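PDB 2EPG: tRNA-splicing ligase RtcB from Thermus thermophilus, which probably joins RNA ends bearing a 2',3'-cyclic or 3'-phosphate to 5'-hydroxyl ends, using GTP and manganese. Local coordinates for residues E218-D223 against A477-L482; V111-S116 against P380-G385. One frame throughout, in Å; residues are numbered along the deposited sequence.

Contact 1: residues E218-D223 against A477-L482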
# COMPACT_ATOMS: atom_id res chain seq x y z
N GLU A 218 -1.33 -5.26 -14.24
CA GLU A 218 -0.57 -5.16 -15.46
C GLU A 218 0.56 -6.17 -15.57
O GLU A 218 1.21 -6.53 -14.58
CB GLU A 218 -0.05 -3.73 -15.73
CG GLU A 218 0.67 -3.01 -14.63
CD GLU A 218 1.17 -1.62 -15.07
OE1 GLU A 218 0.39 -0.84 -15.66
OE2 GLU A 218 2.34 -1.32 -14.81
N VAL A 219 0.72 -6.69 -16.79
CA VAL A 219 1.78 -7.63 -17.11
C VAL A 219 2.89 -6.70 -17.58
O VAL A 219 2.65 -5.84 -18.44
CB VAL A 219 1.39 -8.57 -18.26
CG1 VAL A 219 2.51 -9.60 -18.49
CG2 VAL A 219 0.08 -9.26 -17.95
N GLN A 220 4.08 -6.86 -17.03
CA GLN A 220 5.19 -5.98 -17.35
C GLN A 220 6.47 -6.80 -17.52
O GLN A 220 6.48 -8.04 -17.38
CB GLN A 220 5.43 -4.99 -16.19
CG GLN A 220 4.20 -4.64 -15.34
CD GLN A 220 4.54 -4.29 -13.88
OE1 GLN A 220 5.02 -5.14 -13.11
NE2 GLN A 220 4.29 -3.04 -13.50
N TYR A 221 7.56 -6.10 -17.81
CA TYR A 221 8.84 -6.76 -17.90
C TYR A 221 9.85 -5.84 -17.20
O TYR A 221 9.67 -4.63 -17.16
CB TYR A 221 9.25 -7.05 -19.36
CG TYR A 221 9.52 -5.85 -20.24
CD1 TYR A 221 8.49 -5.26 -20.98
CD2 TYR A 221 10.81 -5.33 -20.37
CE1 TYR A 221 8.74 -4.18 -21.82
CE2 TYR A 221 11.07 -4.26 -21.20
CZ TYR A 221 10.03 -3.68 -21.92
OH TYR A 221 10.30 -2.62 -22.74
N VAL A 222 10.87 -6.44 -16.60
CA VAL A 222 11.89 -5.67 -15.91
C VAL A 222 12.75 -5.05 -17.02
O VAL A 222 13.33 -5.79 -17.81
CB VAL A 222 12.75 -6.60 -15.03
CG1 VAL A 222 13.85 -5.82 -14.36
CG2 VAL A 222 11.86 -7.28 -13.98
N ASP A 223 12.83 -3.73 -17.10
CA ASP A 223 13.66 -3.15 -18.15
C ASP A 223 14.98 -2.56 -17.63
O ASP A 223 15.84 -2.17 -18.42
CB ASP A 223 12.89 -2.11 -18.99
CG ASP A 223 12.92 -0.72 -18.40
OD1 ASP A 223 12.63 0.24 -19.15
OD2 ASP A 223 13.22 -0.58 -17.20
N ALA A 477 14.84 -2.14 -9.09
CA ALA A 477 14.51 -2.35 -10.50
C ALA A 477 13.38 -1.48 -10.99
O ALA A 477 12.67 -0.86 -10.19
CB ALA A 477 14.18 -3.83 -10.76
N ARG A 478 13.23 -1.42 -12.31
CA ARG A 478 12.17 -0.66 -12.94
C ARG A 478 11.42 -1.62 -13.83
O ARG A 478 12.02 -2.47 -14.48
CB ARG A 478 12.71 0.51 -13.77
CG ARG A 478 11.58 1.37 -14.33
CD ARG A 478 12.10 2.61 -15.04
NE ARG A 478 12.77 2.28 -16.30
CZ ARG A 478 13.55 3.13 -16.96
NH1 ARG A 478 14.12 2.76 -18.09
NH2 ARG A 478 13.76 4.34 -16.47
N LEU A 479 10.10 -1.45 -13.87
CA LEU A 479 9.19 -2.30 -14.62
C LEU A 479 8.41 -1.49 -15.67
O LEU A 479 7.85 -0.44 -15.36
CB LEU A 479 8.19 -2.94 -13.65
CG LEU A 479 8.55 -4.05 -12.65
CD1 LEU A 479 10.04 -4.22 -12.50
CD2 LEU A 479 7.86 -3.77 -11.32
N ARG A 480 8.35 -2.01 -16.89
CA ARG A 480 7.62 -1.35 -17.97
C ARG A 480 6.38 -2.20 -18.31
O ARG A 480 6.48 -3.42 -18.47
CB ARG A 480 8.53 -1.18 -19.18
CG ARG A 480 7.92 -0.35 -20.29
CD ARG A 480 8.97 0.17 -21.26
NE ARG A 480 8.35 1.10 -22.21
CZ ARG A 480 7.50 0.72 -23.16
NH1 ARG A 480 6.98 1.63 -23.97
NH2 ARG A 480 7.20 -0.56 -23.32
N PRO A 481 5.21 -1.57 -18.41
CA PRO A 481 3.97 -2.29 -18.72
C PRO A 481 3.82 -2.73 -20.18
O PRO A 481 4.29 -2.04 -21.09
CB PRO A 481 2.88 -1.31 -18.32
CG PRO A 481 3.50 0.01 -18.66
CD PRO A 481 4.93 -0.14 -18.18
N LEU A 482 3.17 -3.87 -20.38
CA LEU A 482 2.91 -4.43 -21.70
C LEU A 482 1.40 -4.56 -21.89
O LEU A 482 0.88 -4.29 -22.97
CB LEU A 482 3.52 -5.82 -21.84
CG LEU A 482 5.04 -5.92 -21.95
CD1 LEU A 482 5.47 -7.34 -21.61
CD2 LEU A 482 5.48 -5.54 -23.35
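Leu482 N donates to Val219 O at 2.8 Å, lying in the carbonyl plane with a C=O...N angle of 158°. This bond joins two antiparallel strands of the RtcB fold, 218-223 and 477-481, at the end where the second turns a corner. Tyr221 and Arg480 form the hydrogen-bonded pair at their middle, with Arg480 N reaching Tyr221 O at 2.9 Å, and Asp223 N bonds to Arg478 O. Pro481, which lacks an N-H, fits its non-hydrogen-bonded place opposite Gln220. On one face of the ribbon the Tyr221 ring lies alongside Arg480, whose CB sits over the ring face, 4.2 Å from its centroid, while Leu482 CG comes in at the ring edge. A long arginine suits this place because CB covers the ring face and CD lies by the hydroxyl, while NH1 goes on to the carbonyl O of Arg437. Further along, Arg478 grips the Asp223 carboxylate side-on: NE meets OD2 of Asp223 at 3.0 Å on its syn lone pair, and NH1 reaches OD1 on the syn side, out of the carboxylate plane. The two flat groups are turned 53° apart, so this salt bridge is twisted. The bend of Arg478 at chi3 (70°) swings the guanidinium back toward the aspartate, and Tyr390 adds a cation-pi contact to it. On the other face Leu479 CD1 packs against Val222 CG2, and beside them the amide of Gln220 is held at both ends: OE1 bonds to Thr242 OG1, and NE2 donates to Glu218. Glu218, a predicted GMP-binding residue, runs alongside Pro481, its OE2 3.6 Å from Pro481 CB. That same OE2 takes the Gln220 NE2 hydrogen on its anti lone pair at 2.9 Å.

Contact 2: residues V111-S116 against P380-G385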
# COMPACT_ATOMS: atom_id res chain seq x y z
N VAL A 111 -0.50 -3.26 -3.17
CA VAL A 111 0.10 -3.81 -4.37
C VAL A 111 0.70 -5.19 -4.19
O VAL A 111 1.34 -5.46 -3.18
CB VAL A 111 1.25 -2.88 -4.87
CG1 VAL A 111 1.75 -3.34 -6.22
CG2 VAL A 111 0.76 -1.43 -4.92
N ARG A 112 0.49 -6.05 -5.17
CA ARG A 112 1.11 -7.36 -5.15
C ARG A 112 1.90 -7.48 -6.45
O ARG A 112 1.39 -7.11 -7.53
CB ARG A 112 0.08 -8.50 -5.09
CG ARG A 112 0.75 -9.86 -5.30
CD ARG A 112 -0.14 -11.07 -5.04
NE ARG A 112 -0.59 -11.21 -3.65
CZ ARG A 112 -0.96 -12.37 -3.11
NH1 ARG A 112 -1.37 -12.45 -1.85
NH2 ARG A 112 -0.87 -13.47 -3.83
N LEU A 113 3.13 -7.98 -6.36
CA LEU A 113 3.94 -8.18 -7.54
C LEU A 113 4.29 -9.66 -7.68
O LEU A 113 4.88 -10.26 -6.77
CB LEU A 113 5.23 -7.36 -7.50
CG LEU A 113 6.14 -7.46 -8.74
CD1 LEU A 113 5.44 -6.86 -9.97
CD2 LEU A 113 7.43 -6.70 -8.50
N LEU A 114 3.91 -10.25 -8.81
CA LEU A 114 4.24 -11.63 -9.10
C LEU A 114 5.47 -11.58 -10.03
O LEU A 114 5.56 -10.69 -10.89
CB LEU A 114 3.07 -12.34 -9.83
CG LEU A 114 1.68 -12.37 -9.18
CD1 LEU A 114 0.71 -13.19 -10.04
CD2 LEU A 114 1.80 -12.97 -7.79
N ALA A 115 6.40 -12.51 -9.84
CA ALA A 115 7.61 -12.59 -10.65
C ALA A 115 7.62 -13.97 -11.31
O ALA A 115 7.48 -14.97 -10.62
CB ALA A 115 8.85 -12.42 -9.77
N SER A 116 7.80 -14.02 -12.62
CA SER A 116 7.78 -15.30 -13.33
C SER A 116 9.13 -15.76 -13.88
O SER A 116 10.13 -15.03 -13.77
CB SER A 116 6.81 -15.22 -14.50
OG SER A 116 7.41 -14.48 -15.55
N PRO A 380 11.03 -5.68 0.23
CA PRO A 380 10.76 -5.10 -1.09
C PRO A 380 9.74 -3.96 -0.90
O PRO A 380 8.86 -4.03 -0.03
CB PRO A 380 10.13 -6.26 -1.88
CG PRO A 380 10.68 -7.50 -1.20
CD PRO A 380 10.67 -7.12 0.27
N VAL A 381 9.85 -2.91 -1.71
CA VAL A 381 8.93 -1.79 -1.65
C VAL A 381 8.45 -1.67 -3.08
O VAL A 381 9.25 -1.43 -4.00
CB VAL A 381 9.62 -0.47 -1.23
CG1 VAL A 381 8.64 0.70 -1.37
CG2 VAL A 381 10.10 -0.58 0.21
N LEU A 382 7.15 -1.84 -3.27
CA LEU A 382 6.56 -1.81 -4.61
C LEU A 382 5.96 -0.45 -4.87
O LEU A 382 5.05 -0.01 -4.18
CB LEU A 382 5.48 -2.91 -4.70
CG LEU A 382 5.96 -4.28 -4.20
CD1 LEU A 382 4.83 -5.32 -4.25
CD2 LEU A 382 7.16 -4.72 -5.03
N VAL A 383 6.51 0.23 -5.87
CA VAL A 383 6.06 1.57 -6.22
C VAL A 383 5.44 1.55 -7.61
O VAL A 383 6.13 1.66 -8.63
CB VAL A 383 7.26 2.56 -6.19
CG1 VAL A 383 6.83 3.94 -6.61
CG2 VAL A 383 7.83 2.61 -4.78
N PRO A 384 4.11 1.41 -7.68
CA PRO A 384 3.45 1.38 -8.97
C PRO A 384 3.36 2.81 -9.52
O PRO A 384 3.27 3.77 -8.76
CB PRO A 384 2.08 0.81 -8.62
CG PRO A 384 1.80 1.49 -7.30
CD PRO A 384 3.13 1.38 -6.57
N GLY A 385 3.43 2.95 -10.83
CA GLY A 385 3.29 4.28 -11.40
C GLY A 385 1.83 4.36 -11.79
O GLY A 385 1.01 3.58 -11.28
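Leu382 reaches across to strand 111-116 with its forked end, and both methyls find a place there. CD1 lies against the backbone between Val111 and Leu113, 3.7 Å from Val111 O and 3.8 Å from Leu113 N, while CD2 meets Leu113 CD2 at 4.0 Å. With CG anti to its own carbonyl carbon (chi1 -49°) and the chain extended beyond, the leucine is long enough to bridge strands whose axes stay 7.9 Å apart and cross at 107°. Val111 divides its two branches between partners: CG1 packs on Leu382 CB, and CG2 touches the Pro384 ring at CG, 3.9 Å away. Trimming this valine to an alanine would probably open a gap beside both residues and leave the Pro384 ring less firmly backed. All these residues are buried, which suits aliphatic side chains and a rigid proline ring. Further out, strand 111-116 is fixed by backbone hydrogen bonds from Val111 to Leu337 and from Arg112 to Ile245, while Arg112, whose side chain leaves the strand on the side away from 380-385, forms a salt bridge with Asp336 through NE. Leu382 O in turn accepts a hydrogen bond from His339 NE2, and Pro384 also packs on His339 and His246. Those histidines are predicted manganese ligands, and Pro384 and Gly385 belong to the predicted GMP site, so this apolar packing lies next to what is probably the GMP and manganese site of an RtcB ligase.

In the fold
Both contacts are largely buried, but contact 2 lies about 10 Å from the centre of the chain and contact 1 about 19 Å. Their chemistry follows: contact 1 pairs neighbouring strands through backbone bonds and puts aromatic and charged groups on its partly exposed side, whereas contact 2 is purely aliphatic packing between strands that do not pair. Strand 240-247 lies between the two, pairing with 110-119 and with 216-225, and 391-395 links 380-383 to 474-486. The contacts meet where Leu113 CD1 lies 3.6 Å from Gln220 OE1 and Leu113 CD2 packs on Leu479. Each also brings residues to the predicted GMP site, near Ser391.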